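Local coordinates for tetratricopeptide TPR_2 repeat protein (Thermobaculum terrenum, PDB 5DJS) that is of unknown function but joins N-terminal tetratricopeptide-repeat helices to a glycosyltransferase family 41 GT-B fold that holds a bound uridine-5'-diphosphate, at residues A131-I134 / L135-W139; C32-V35 / L36-A39; R494-S497 / M498-G502; A511-R514 / M515-A519; Y167-G170 / E171-C174. The protein carries 1 engineered substitution. All coordinates share one frame; numbering follows the deposited sequence.

Contact 1: residues A131-I134 / L135-W139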
loop_
_atom_site.group_PDB
_atom_site.type_symbol
_atom_site.label_atom_id
_atom_site.label_comp_id
_atom_site.label_asym_id
_atom_site.label_seq_id
_atom_site.Cartn_x
_atom_site.Cartn_y
_atom_site.Cartn_z
ATOM N N ALA A 131 -9.047 -8.322 16.880
ATOM C CA ALA A 131 -9.056 -6.887 17.202
ATOM C C ALA A 131 -9.189 -6.012 15.968
ATOM O O ALA A 131 -9.922 -5.023 15.983
ATOM C CB ALA A 131 -7.800 -6.506 17.966
ATOM N N ARG A 132 -8.482 -6.381 14.905
ATOM C CA ARG A 132 -8.500 -5.623 13.646
ATOM C C ARG A 132 -9.864 -5.695 12.982
ATOM O O ARG A 132 -10.412 -4.678 12.571
ATOM C CB ARG A 132 -7.467 -6.184 12.670
ATOM C CG ARG A 132 -6.036 -6.055 13.136
ATOM C CD ARG A 132 -5.148 -7.089 12.476
ATOM N NE ARG A 132 -3.759 -6.854 12.833
ATOM C CZ ARG A 132 -2.718 -7.477 12.302
ATOM N NH1 ARG A 132 -2.878 -8.409 11.359
ATOM N NH2 ARG A 132 -1.495 -7.159 12.720
ATOM N N HIS A 133 -10.376 -6.921 12.872
ATOM C CA HIS A 133 -11.712 -7.230 12.361
ATOM C C HIS A 133 -12.808 -6.366 13.011
ATOM O O HIS A 133 -13.601 -5.713 12.316
ATOM C CB HIS A 133 -11.967 -8.717 12.624
ATOM C CG HIS A 133 -13.317 -9.203 12.209
ATOM N ND1 HIS A 133 -13.846 -8.965 10.958
ATOM C CD2 HIS A 133 -14.222 -9.966 12.864
ATOM C CE1 HIS A 133 -15.031 -9.543 10.867
ATOM N NE2 HIS A 133 -15.284 -10.156 12.010
ATOM N N ILE A 134 -12.819 -6.360 14.344
ATOM C CA ILE A 134 -13.796 -5.605 15.134
ATOM C C ILE A 134 -13.723 -4.108 14.840
ATOM O O ILE A 134 -14.748 -3.456 14.598
ATOM C CB ILE A 134 -13.622 -5.887 16.646
ATOM C CG1 ILE A 134 -14.274 -7.239 16.977
ATOM C CG2 ILE A 134 -14.242 -4.786 17.503
ATOM C CD1 ILE A 134 -13.859 -7.825 18.307
ATOM N N LEU A 135 -12.514 -3.567 14.854
ATOM C CA LEU A 135 -12.343 -2.155 14.548
ATOM C C LEU A 135 -12.834 -1.812 13.132
ATOM O O LEU A 135 -13.371 -0.734 12.915
ATOM C CB LEU A 135 -10.887 -1.737 14.736
ATOM C CG LEU A 135 -10.591 -0.244 14.617
ATOM C CD1 LEU A 135 -11.188 0.524 15.794
ATOM C CD2 LEU A 135 -9.092 -0.018 14.533
ATOM N N ALA A 136 -12.661 -2.725 12.178
ATOM C CA ALA A 136 -13.082 -2.479 10.785
ATOM C C ALA A 136 -14.602 -2.424 10.669
ATOM O O ALA A 136 -15.159 -1.481 10.091
ATOM C CB ALA A 136 -12.542 -3.558 9.874
ATOM N N LEU A 137 -15.247 -3.448 11.232
ATOM C CA LEU A 137 -16.692 -3.503 11.352
ATOM C C LEU A 137 -17.233 -2.242 12.019
ATOM O O LEU A 137 -18.188 -1.640 11.526
ATOM C CB LEU A 137 -17.111 -4.718 12.178
ATOM C CG LEU A 137 -16.919 -6.098 11.570
ATOM C CD1 LEU A 137 -17.208 -7.172 12.604
ATOM C CD2 LEU A 137 -17.801 -6.290 10.351
ATOM N N ASP A 138 -16.612 -1.850 13.133
ATOM C CA ASP A 138 -17.013 -0.637 13.870
ATOM C C ASP A 138 -17.043 0.564 12.946
ATOM O O ASP A 138 -18.000 1.303 12.950
ATOM C CB ASP A 138 -16.077 -0.364 15.060
ATOM C CG ASP A 138 -16.728 0.500 16.141
ATOM O OD1 ASP A 138 -16.610 1.740 16.094
ATOM O OD2 ASP A 138 -17.334 -0.074 17.067
ATOM N N TRP A 139 -16.000 0.717 12.132
ATOM C CA TRP A 139 -15.910 1.785 11.133
ATOM C C TRP A 139 -17.075 1.736 10.165
ATOM O O TRP A 139 -17.757 2.737 9.954
ATOM C CB TRP A 139 -14.596 1.648 10.351
ATOM C CG TRP A 139 -14.346 2.661 9.287
ATOM C CD1 TRP A 139 -13.770 3.876 9.436
ATOM C CD2 TRP A 139 -14.618 2.513 7.901
ATOM N NE1 TRP A 139 -13.663 4.517 8.223
ATOM C CE2 TRP A 139 -14.186 3.698 7.260
ATOM C CE3 TRP A 139 -15.193 1.492 7.129
ATOM C CZ2 TRP A 139 -14.311 3.893 5.883
ATOM C CZ3 TRP A 139 -15.307 1.684 5.745
ATOM C CH2 TRP A 139 -14.873 2.877 5.144
#

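Contact 2: residues C32-V35 / L36-A39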
loop_
_atom_site.group_PDB
_atom_site.type_symbol
_atom_site.label_atom_id
_atom_site.label_comp_id
_atom_site.label_asym_id
_atom_site.label_seq_id
_atom_site.Cartn_x
_atom_site.Cartn_y
_atom_site.Cartn_z
ATOM N N CYS A 32 3.104 28.610 3.144
ATOM C CA CYS A 32 3.161 28.294 4.585
ATOM C C CYS A 32 4.340 28.964 5.298
ATOM O O CYS A 32 4.199 29.399 6.435
ATOM C CB CYS A 32 3.243 26.788 4.832
ATOM S SG CYS A 32 1.704 25.880 4.658
ATOM N N TRP A 33 5.497 29.025 4.645
ATOM C CA TRP A 33 6.655 29.735 5.209
ATOM C C TRP A 33 6.370 31.226 5.341
ATOM O O TRP A 33 6.724 31.823 6.359
ATOM C CB TRP A 33 7.952 29.494 4.400
ATOM C CG TRP A 33 8.546 28.115 4.620
ATOM C CD1 TRP A 33 8.740 27.151 3.677
ATOM C CD2 TRP A 33 8.992 27.549 5.867
ATOM N NE1 TRP A 33 9.288 26.020 4.251
ATOM C CE2 TRP A 33 9.452 26.238 5.592
ATOM C CE3 TRP A 33 9.053 28.024 7.187
ATOM C CZ2 TRP A 33 9.963 25.396 6.584
ATOM C CZ3 TRP A 33 9.560 27.184 8.176
ATOM C CH2 TRP A 33 10.011 25.882 7.866
ATOM N N ARG A 34 5.715 31.811 4.331
ATOM C CA ARG A 34 5.332 33.239 4.363
ATOM C C ARG A 34 4.423 33.586 5.545
ATOM O O ARG A 34 4.510 34.687 6.081
ATOM C CB ARG A 34 4.683 33.690 3.036
ATOM C CG ARG A 34 5.681 33.998 1.927
ATOM C CD ARG A 34 5.105 34.895 0.837
ATOM N NE ARG A 34 6.110 35.157 -0.200
ATOM C CZ ARG A 34 6.371 34.378 -1.259
ATOM N NH1 ARG A 34 5.693 33.250 -1.496
ATOM N NH2 ARG A 34 7.330 34.739 -2.112
ATOM N N VAL A 35 3.573 32.646 5.951
ATOM C CA VAL A 35 2.735 32.806 7.140
ATOM C C VAL A 35 3.578 32.774 8.420
ATOM O O VAL A 35 3.346 33.564 9.338
ATOM C CB VAL A 35 1.640 31.714 7.210
ATOM C CG1 VAL A 35 0.877 31.767 8.535
ATOM C CG2 VAL A 35 0.668 31.861 6.047
ATOM N N LEU A 36 4.537 31.852 8.490
ATOM C CA LEU A 36 5.403 31.722 9.669
ATOM C C LEU A 36 6.429 32.853 9.819
ATOM O O LEU A 36 6.890 33.097 10.934
ATOM C CB LEU A 36 6.112 30.363 9.679
ATOM C CG LEU A 36 5.191 29.137 9.732
ATOM C CD1 LEU A 36 5.994 27.867 9.540
ATOM C CD2 LEU A 36 4.373 29.057 11.014
ATOM N N GLN A 37 6.791 33.523 8.720
ATOM C CA GLN A 37 7.622 34.738 8.790
ATOM C C GLN A 37 6.889 35.868 9.512
ATOM O O GLN A 37 7.504 36.629 10.259
ATOM C CB GLN A 37 8.029 35.230 7.398
ATOM C CG GLN A 37 8.993 34.315 6.657
ATOM C CD GLN A 37 9.168 34.711 5.195
ATOM O OE1 GLN A 37 9.053 35.892 4.839
ATOM N NE2 GLN A 37 9.449 33.729 4.337
ATOM N N ILE A 38 5.583 35.975 9.262
ATOM C CA ILE A 38 4.741 37.010 9.861
ATOM C C ILE A 38 4.319 36.583 11.264
ATOM O O ILE A 38 4.389 37.377 12.202
ATOM C CB ILE A 38 3.472 37.279 9.011
ATOM C CG1 ILE A 38 3.847 37.758 7.598
ATOM C CG2 ILE A 38 2.578 38.321 9.685
ATOM C CD1 ILE A 38 2.732 37.627 6.576
ATOM N N ALA A 39 3.858 35.340 11.391
ATOM C CA ALA A 39 3.322 34.817 12.653
ATOM C C ALA A 39 3.816 33.382 12.900
ATOM O O ALA A 39 3.160 32.422 12.475
ATOM C CB ALA A 39 1.801 34.863 12.622
#

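Contact 3: residues R494-S497 / M498-G502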
loop_
_atom_site.group_PDB
_atom_site.type_symbol
_atom_site.label_atom_id
_atom_site.label_comp_id
_atom_site.label_asym_id
_atom_site.label_seq_id
_atom_site.Cartn_x
_atom_site.Cartn_y
_atom_site.Cartn_z
ATOM N N ARG A 494 11.594 -14.955 -17.569
ATOM C CA ARG A 494 11.314 -15.065 -19.006
ATOM C C ARG A 494 9.905 -15.602 -19.282
ATOM O O ARG A 494 9.185 -15.076 -20.139
ATOM C CB ARG A 494 12.346 -15.989 -19.676
ATOM C CG ARG A 494 12.505 -15.781 -21.179
ATOM C CD ARG A 494 12.461 -17.082 -21.987
ATOM N NE ARG A 494 13.108 -18.225 -21.322
ATOM C CZ ARG A 494 14.418 -18.484 -21.297
ATOM N NH1 ARG A 494 15.299 -17.682 -21.900
ATOM N NH2 ARG A 494 14.860 -19.564 -20.650
ATOM N N SER A 495 9.546 -16.668 -18.566
ATOM C CA SER A 495 8.204 -17.281 -18.620
ATOM C C SER A 495 7.097 -16.277 -18.294
ATOM O O SER A 495 6.094 -16.179 -19.000
ATOM C CB SER A 495 8.135 -18.448 -17.630
ATOM O OG SER A 495 6.810 -18.832 -17.362
ATOM N N VAL A 496 7.322 -15.529 -17.222
ATOM C CA VAL A 496 6.403 -14.502 -16.738
ATOM C C VAL A 496 6.367 -13.274 -17.661
ATOM O O VAL A 496 5.304 -12.673 -17.848
ATOM C CB VAL A 496 6.738 -14.157 -15.250
ATOM C CG1 VAL A 496 6.760 -12.669 -14.956
ATOM C CG2 VAL A 496 5.800 -14.903 -14.307
ATOM N N SER A 497 7.515 -12.898 -18.231
ATOM C CA SER A 497 7.578 -11.810 -19.232
ATOM C C SER A 497 6.700 -12.080 -20.466
ATOM O O SER A 497 6.183 -11.151 -21.090
ATOM C CB SER A 497 9.025 -11.578 -19.712
ATOM O OG SER A 497 9.867 -11.075 -18.694
ATOM N N MET A 498 6.556 -13.356 -20.808
ATOM C CA MET A 498 5.915 -13.769 -22.038
ATOM C C MET A 498 4.411 -13.958 -21.855
ATOM O O MET A 498 3.627 -13.369 -22.592
ATOM C CB MET A 498 6.572 -15.069 -22.525
ATOM C CG MET A 498 6.417 -15.370 -24.010
ATOM S SD MET A 498 6.854 -17.081 -24.398
ATOM C CE MET A 498 8.530 -17.222 -23.758
ATOM N N SER A 499 4.014 -14.759 -20.868
ATOM C CA SER A 499 2.615 -15.184 -20.723
ATOM C C SER A 499 1.792 -14.458 -19.636
ATOM O O SER A 499 0.573 -14.347 -19.775
ATOM C CB SER A 499 2.556 -16.699 -20.482
ATOM O OG SER A 499 3.059 -17.039 -19.208
ATOM N N ASP A 500 2.443 -13.949 -18.587
ATOM C CA ASP A 500 1.752 -13.655 -17.308
ATOM C C ASP A 500 0.741 -12.510 -17.331
ATOM O O ASP A 500 -0.283 -12.583 -16.649
ATOM C CB ASP A 500 2.767 -13.407 -16.194
ATOM C CG ASP A 500 2.177 -13.602 -14.833
ATOM O OD1 ASP A 500 1.765 -14.732 -14.537
ATOM O OD2 ASP A 500 2.119 -12.639 -14.048
ATOM N N GLN A 501 1.031 -11.457 -18.095
ATOM C CA GLN A 501 0.068 -10.375 -18.336
ATOM C C GLN A 501 -1.293 -10.941 -18.751
ATOM O O GLN A 501 -2.258 -10.847 -18.002
ATOM C CB GLN A 501 0.592 -9.403 -19.402
ATOM C CG GLN A 501 -0.428 -8.375 -19.876
ATOM C CD GLN A 501 0.188 -7.227 -20.649
ATOM O OE1 GLN A 501 1.348 -7.280 -21.049
ATOM N NE2 GLN A 501 -0.595 -6.171 -20.863
ATOM N N GLY A 502 -1.339 -11.576 -19.919
ATOM C CA GLY A 502 -2.571 -12.145 -20.466
ATOM C C GLY A 502 -3.105 -13.323 -19.678
ATOM O O GLY A 502 -4.319 -13.521 -19.589
#

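Contact 4: residues A511-R514 / M515-A519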
loop_
_atom_site.group_PDB
_atom_site.type_symbol
_atom_site.label_atom_id
_atom_site.label_comp_id
_atom_site.label_asym_id
_atom_site.label_seq_id
_atom_site.Cartn_x
_atom_site.Cartn_y
_atom_site.Cartn_z
ATOM N N ALA A 511 -13.080 -14.570 -13.033
ATOM C CA ALA A 511 -13.675 -14.251 -11.722
ATOM C C ALA A 511 -14.771 -13.178 -11.795
ATOM O O ALA A 511 -15.839 -13.356 -11.198
ATOM C CB ALA A 511 -12.605 -13.840 -10.724
ATOM N N TYR A 512 -14.510 -12.080 -12.515
ATOM C CA TYR A 512 -15.543 -11.058 -12.797
ATOM C C TYR A 512 -16.805 -11.653 -13.441
ATOM O O TYR A 512 -17.921 -11.266 -13.105
ATOM C CB TYR A 512 -15.020 -9.961 -13.739
ATOM C CG TYR A 512 -13.965 -9.003 -13.202
ATOM C CD1 TYR A 512 -13.795 -8.765 -11.825
ATOM C CD2 TYR A 512 -13.153 -8.293 -14.093
ATOM C CE1 TYR A 512 -12.826 -7.879 -11.365
ATOM C CE2 TYR A 512 -12.190 -7.403 -13.644
ATOM C CZ TYR A 512 -12.028 -7.191 -12.284
ATOM O OH TYR A 512 -11.062 -6.305 -11.856
ATOM N N ARG A 513 -16.620 -12.573 -14.382
ATOM C CA ARG A 513 -17.739 -13.209 -15.072
ATOM C C ARG A 513 -18.594 -14.038 -14.111
ATOM O O ARG A 513 -19.816 -14.023 -14.195
ATOM C CB ARG A 513 -17.226 -14.081 -16.236
ATOM C CG ARG A 513 -18.306 -14.671 -17.148
ATOM C CD ARG A 513 -19.210 -13.626 -17.803
ATOM N NE ARG A 513 -18.480 -12.620 -18.583
ATOM C CZ ARG A 513 -19.054 -11.665 -19.314
ATOM N NH1 ARG A 513 -20.384 -11.559 -19.388
ATOM N NH2 ARG A 513 -18.292 -10.796 -19.981
ATOM N N ARG A 514 -17.946 -14.754 -13.202
ATOM C CA ARG A 514 -18.655 -15.624 -12.273
ATOM C C ARG A 514 -19.333 -14.823 -11.160
ATOM O O ARG A 514 -20.355 -15.250 -10.631
ATOM C CB ARG A 514 -17.717 -16.715 -11.747
ATOM C CG ARG A 514 -17.422 -17.762 -12.828
ATOM C CD ARG A 514 -16.087 -18.489 -12.680
ATOM N NE ARG A 514 -15.826 -18.877 -11.299
ATOM C CZ ARG A 514 -16.415 -19.886 -10.651
ATOM N NH1 ARG A 514 -17.331 -20.661 -11.244
ATOM N NH2 ARG A 514 -16.085 -20.125 -9.382
ATOM N N MET A 515 -18.771 -13.659 -10.824
ATOM C CA MET A 515 -19.453 -12.673 -9.979
ATOM C C MET A 515 -20.731 -12.172 -10.656
ATOM O O MET A 515 -21.775 -12.027 -10.008
ATOM C CB MET A 515 -18.568 -11.441 -9.723
ATOM C CG MET A 515 -17.340 -11.636 -8.848
ATOM S SD MET A 515 -16.261 -10.178 -8.948
ATOM C CE MET A 515 -14.680 -10.939 -8.597
ATOM N N TRP A 516 -20.616 -11.866 -11.947
ATOM C CA TRP A 516 -21.730 -11.351 -12.738
ATOM C C TRP A 516 -22.816 -12.406 -12.976
ATOM O O TRP A 516 -23.998 -12.116 -12.795
ATOM C CB TRP A 516 -21.236 -10.785 -14.071
ATOM C CG TRP A 516 -22.341 -10.300 -14.943
ATOM C CD1 TRP A 516 -22.839 -10.926 -16.037
ATOM C CD2 TRP A 516 -23.101 -9.096 -14.786
ATOM N NE1 TRP A 516 -23.859 -10.188 -16.585
ATOM C CE2 TRP A 516 -24.040 -9.058 -15.837
ATOM C CE3 TRP A 516 -23.079 -8.044 -13.862
ATOM C CZ2 TRP A 516 -24.951 -8.011 -15.994
ATOM C CZ3 TRP A 516 -23.991 -6.999 -14.017
ATOM C CH2 TRP A 516 -24.912 -6.992 -15.079
ATOM N N ARG A 517 -22.421 -13.616 -13.373
ATOM C CA ARG A 517 -23.383 -14.710 -13.515
ATOM C C ARG A 517 -24.198 -14.844 -12.234
ATOM O O ARG A 517 -25.419 -14.835 -12.291
ATOM C CB ARG A 517 -22.715 -16.056 -13.877
ATOM C CG ARG A 517 -23.636 -17.273 -13.673
ATOM C CD ARG A 517 -23.229 -18.538 -14.424
ATOM N NE ARG A 517 -21.796 -18.834 -14.340
ATOM C CZ ARG A 517 -20.882 -18.569 -15.283
ATOM N NH1 ARG A 517 -21.205 -17.983 -16.442
ATOM N NH2 ARG A 517 -19.610 -18.894 -15.058
ATOM N N ASP A 518 -23.513 -14.946 -11.095
ATOM C CA ASP A 518 -24.162 -15.111 -9.778
ATOM C C ASP A 518 -25.104 -13.963 -9.385
ATOM O O ASP A 518 -26.083 -14.192 -8.677
ATOM C CB ASP A 518 -23.119 -15.324 -8.666
ATOM C CG ASP A 518 -22.466 -16.704 -8.719
ATOM O OD1 ASP A 518 -22.420 -17.332 -9.801
ATOM O OD2 ASP A 518 -21.981 -17.160 -7.666
ATOM N N ALA A 519 -24.807 -12.745 -9.837
ATOM C CA ALA A 519 -25.682 -11.594 -9.594
ATOM C C ALA A 519 -26.989 -11.704 -10.390
ATOM O O ALA A 519 -28.069 -11.453 -9.850
ATOM C CB ALA A 519 -24.961 -10.293 -9.927
#

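Contact 5: residues Y167-G170 / E171-C174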
loop_
_atom_site.group_PDB
_atom_site.type_symbol
_atom_site.label_atom_id
_atom_site.label_comp_id
_atom_site.label_asym_id
_atom_site.label_seq_id
_atom_site.Cartn_x
_atom_site.Cartn_y
_atom_site.Cartn_z
ATOM N N TYR A 167 -12.706 1.020 -12.424
ATOM C CA TYR A 167 -11.591 0.968 -11.465
ATOM C C TYR A 167 -11.509 2.311 -10.739
ATOM O O TYR A 167 -11.293 3.347 -11.382
ATOM C CB TYR A 167 -10.276 0.656 -12.206
ATOM C CG TYR A 167 -10.190 -0.789 -12.644
ATOM C CD1 TYR A 167 -9.939 -1.799 -11.711
ATOM C CD2 TYR A 167 -10.402 -1.157 -13.971
ATOM C CE1 TYR A 167 -9.879 -3.131 -12.084
ATOM C CE2 TYR A 167 -10.336 -2.494 -14.359
ATOM C CZ TYR A 167 -10.075 -3.474 -13.409
ATOM O OH TYR A 167 -10.020 -4.800 -13.757
ATOM N N VAL A 168 -11.699 2.296 -9.419
ATOM C CA VAL A 168 -11.738 3.526 -8.625
ATOM C C VAL A 168 -10.541 3.575 -7.687
ATOM O O VAL A 168 -10.424 2.741 -6.783
ATOM C CB VAL A 168 -13.038 3.654 -7.785
ATOM C CG1 VAL A 168 -13.205 5.093 -7.302
ATOM C CG2 VAL A 168 -14.270 3.215 -8.580
ATOM N N SER A 169 -9.666 4.563 -7.891
ATOM C CA SER A 169 -8.473 4.719 -7.064
ATOM C C SER A 169 -7.940 6.128 -7.089
ATOM O O SER A 169 -8.084 6.839 -8.077
ATOM C CB SER A 169 -7.362 3.801 -7.554
ATOM O OG SER A 169 -6.291 3.784 -6.628
ATOM N N GLY A 170 -7.302 6.513 -5.989
ATOM C CA GLY A 170 -6.571 7.775 -5.896
ATOM C C GLY A 170 -5.071 7.610 -5.968
ATOM O O GLY A 170 -4.337 8.541 -5.635
ATOM N N GLU A 171 -4.600 6.435 -6.386
ATOM C CA GLU A 171 -3.188 6.276 -6.715
ATOM C C GLU A 171 -2.972 5.577 -8.081
ATOM O O GLU A 171 -2.164 4.648 -8.224
ATOM C CB GLU A 171 -2.428 5.641 -5.548
ATOM C CG GLU A 171 -3.061 4.380 -5.011
ATOM C CD GLU A 171 -4.008 4.602 -3.839
ATOM O OE1 GLU A 171 -4.291 5.760 -3.461
ATOM O OE2 GLU A 171 -4.466 3.579 -3.280
ATOM N N LEU A 172 -3.714 6.076 -9.075
ATOM C CA LEU A 172 -3.493 5.785 -10.485
ATOM C C LEU A 172 -2.345 6.652 -10.977
ATOM O O LEU A 172 -2.579 7.703 -11.546
ATOM C CB LEU A 172 -4.764 6.088 -11.311
ATOM C CG LEU A 172 -6.028 5.286 -10.976
ATOM C CD1 LEU A 172 -7.113 5.572 -11.998
ATOM C CD2 LEU A 172 -5.751 3.793 -10.914
ATOM N N ARG A 173 -1.116 6.203 -10.715
ATOM C CA ARG A 173 0.130 6.914 -11.067
ATOM C C ARG A 173 1.317 5.983 -10.795
ATOM O O ARG A 173 1.104 4.803 -10.484
ATOM C CB ARG A 173 0.278 8.230 -10.272
ATOM C CG ARG A 173 0.465 8.051 -8.772
ATOM C CD ARG A 173 0.717 9.371 -8.053
ATOM N NE ARG A 173 0.616 9.168 -6.613
ATOM C CZ ARG A 173 -0.520 9.111 -5.920
ATOM N NH1 ARG A 173 -1.704 9.290 -6.502
ATOM N NH2 ARG A 173 -0.468 8.900 -4.615
ATOM N N CYS A 174 2.552 6.501 -10.900
ATOM C CA CYS A 174 3.772 5.755 -10.536
ATOM C C CYS A 174 3.692 5.337 -9.078
ATOM O O CYS A 174 4.123 6.067 -8.189
ATOM C CB CYS A 174 5.036 6.589 -10.773
ATOM S SG CYS A 174 5.401 6.857 -12.520
#

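Contact 1: residues A131-I134 / L135-W139
Asp138 N donates to Ile134 O over 2.9 Å, the shortest of four consecutive i to i+4 bonds that tie 131-134 to 135-139. One step earlier, Leu137 N reaches His133 O almost linearly, with an N-H...O angle of 179°, and it lies nearly on the extension of the C=O bond. Ala136 N binds Arg132 O on a more bent path, and Leu135 N binds Ala131 O at 3.2 Å, the longest of the four.

The residues sharing the straightest bond also meet through their side chains, an i/i+4 pairing on the regular alpha helix 129-143. His133 has CG anti to its backbone N (chi1 178°), which tips the imidazole toward the C-terminal end of the helix. Leu137 is turned the other way, with CG beside its own N (chi1 -70°), so its branch leans back toward the ring. Its CD1 therefore sits over one face of the imidazole, 3.5 Å above the plane and displaced toward the rim. The nearest ring atom to Leu137 CD1 is His133 NE2 at 3.6 Å, and the centroid of the His133 ring is 3.8 Å from CD1, which qualifies the pair as a CH-pi contact.

Another side of the helix packs on helix 111-120 through Leu135 on His114 and Ala136 on Tyr118. Trp139 extends that buried side: its NE1 donates to His111 O, and its ring meets those of His247 and Tyr143 edge-to-face. The carboxylate of Asp138 is engaged farther along the helix, OD1 forming a salt bridge with Arg142 NE.

Contact 2: residues C32-V35 / L36-A39
Trp33 and Leu36 both carry CG beside the backbone N (chi1 -75° and -61°), and these similar rotations bring the six-membered part of the indole together with one leucine branch. Leu36 CD1 does the touching: it is 3.9 Å from Trp33 CE3 and equally far from Trp33 CZ3, so it meets the CE3-CZ3 bond rather than a single atom. The contact is purely apolar and spans one helical turn.

Beneath it the backbone supplies the polar grip. Gln37 N donates to Trp33 O at 2.9 Å, and the aliphatic CG of Gln37 lies 3.4 Å from the same Trp33 O. Leu36 N reaches Cys32 O at 3.2 Å. Val35 O takes two donors: Ala39 N at 2.8 Å, lying in the carbonyl plane with an N-H...O angle of 161°, and Ile38 N in a weak bond.

Trp33, Arg34 and Gln37 lie on the exposed side of the helix. The buried side is shared between two neighbours, with Cys32 and Leu36 on Leu49 of helix 43-56 and Val35 on Leu12 of helix 5-21, consistent with the helix stacking of the tetratricopeptide-repeat array that follows.

Contact 3: residues R494-S497 / M498-G502
Val496 and Asp500 form the tight, buried side of this part of helix 479-521, the long C-terminal helix of the GT-B fold. Their side chains run side by side in the same direction, and Val496 CG2 lies 3.9 Å from Asp500 CB and as far from the carboxylate carbon. Behind them Asp500 N donates to Val496 O at 3.2 Å, coming from above the carbonyl plane.

The opposite character appears around Arg494, Ser495, Met498 and Ser499, all exposed. Arg494 CD and Met498 CE approach only to 4.3 Å, and Met498 N makes no more than weak bonds, to Arg494 O and Ser495 O. Ser495 O nevertheless gathers two good donors, Ser499 N at 3.1 Å with an N-H...O angle of 168° and Ser499 OG at 3.2 Å, from opposite faces of its plane. A chi1 of 70° places OG between N and the carbonyl carbon, within reach of that acceptor.

Beyond this point the helix is kinked, since the N atoms of Gln501 and Gly502 lack bonds to the preceding turn. The protein-facing side is held by the N-terminal domain: Asp500 bridges to Arg306 and accepts from Cys311 N, just past strand 300-304, while Gln501 NE2 binds Glu186 OE2 and Pro183 O of helix 176-187.

Contact 4: residues A511-R514 / M515-A519
Arg517 N to Arg513 O, 2.8 Å long with an N-H...O angle of 171°, is the shortest of four consecutive i to i+4 backbone bonds here. Met515 N satisfies Ala511 O, and Trp516 N satisfies Tyr512 O, each at 3.0 Å. The fourth differs in approach: Asp518 N reaches Arg514 O at 3.2 Å from well above the carbonyl plane.

The polar ends of Tyr512, Arg513 and Trp516 find partners farther off. Arg513 NH1 donates to the backbone oxygens of Arg161 and Pro159, Trp516 NE1 to Asp158 O, and Tyr512 OH is hydrogen-bonded to Tyr167 OH. The long C-terminal helix 479-521 is thereby fastened to the N-terminal Rossmann-like domain of the GT-B fold, whose parallel sheet it packs against: Tyr512 touches Ile165 and Met515 touches Val263, Val265 and Val302.

Met515 and Tyr512 make an apolar contact toward the sheet. Met515 runs extended beyond CG, beside Tyr512 and pointing the same way, until its methyl CE lies 4.0 Å from Tyr512 CD1. The sulfur SD is 5.4 Å from the centroid of the Tyr512 ring and 85° off the ring normal, a Met-aromatic contact at the edge. Ala511 CB also comes within 4.2 Å of Met515 CE.

Contact 5: residues Y167-G170 / E171-C174
Ser169 faces the residues that follow it, and its two side-chain atoms serve different neighbours. OG accepts Glu171 N at 3.2 Å with an N-H...O angle of 171°, a side-chain-to-backbone link from residue i to i+2 that makes an ST turn. CB meets the methyl Leu172 CD2 at 3.7 Å, so the apolar contact lies on a different side of the serine from the glutamate.

Glu171 holds CG between its backbone N and carbonyl carbon (chi1 51°) and then bends at chi2. The carboxylate is thus folded back beside the serine, with CD 3.7 Å from Ser169 OG. OE1 accepts Met250 N, OE2 has a weak bond with Ser245 OG, and that same hydroxyl is hydrogen-bonded to Ser169 OG.

Arg173 approaches from farther along the loop. Its side chain turns off the backbone at chi1, runs extended from CG to NE, and so carries NH1 to Gly170 O, to which it donates at 2.9 Å with an N-H...O angle of 151°. The oxygen lies at the edge of the guanidinium, slightly tilted from its plane. Between these groups Leu172 is the centre of an inverse gamma turn, marked by a weak bond of 3.1 Å from Arg173 N to Glu171 O.

The arrangement turns the chain aside at the end of strand 163-169, an inner strand of a Rossmann-like parallel sheet, between the edge strand 193-199 and strand 240-243. In the loop that follows, Leu172 packs on Leu181 of helix 176-187, and the side chain of Arg173 ends about 10 Å from the bound uridine-5'-diphosphate.

Overall arrangement
Contact 5 is the buried one, 12 Å from the centre of the chain, and relies on side-chain-to-backbone bonds in a loop. The other four are helical, only partly buried, and built on i to i+4 backbone bonds. Contacts 3 and 4 share helix 479-521: the first is mostly exposed and polar, the second packs apolar groups on a sheet. Contacts 4 and 5 touch through their tyrosine hydroxyls, a probable hydrogen bond. Contact 2, in the outlying helical array, has its centre 54 Å from that of contact 3 and 56 Å from that of contact 4. Contact 1, on helix 129-143, precedes the strand of contact 5 in the chain.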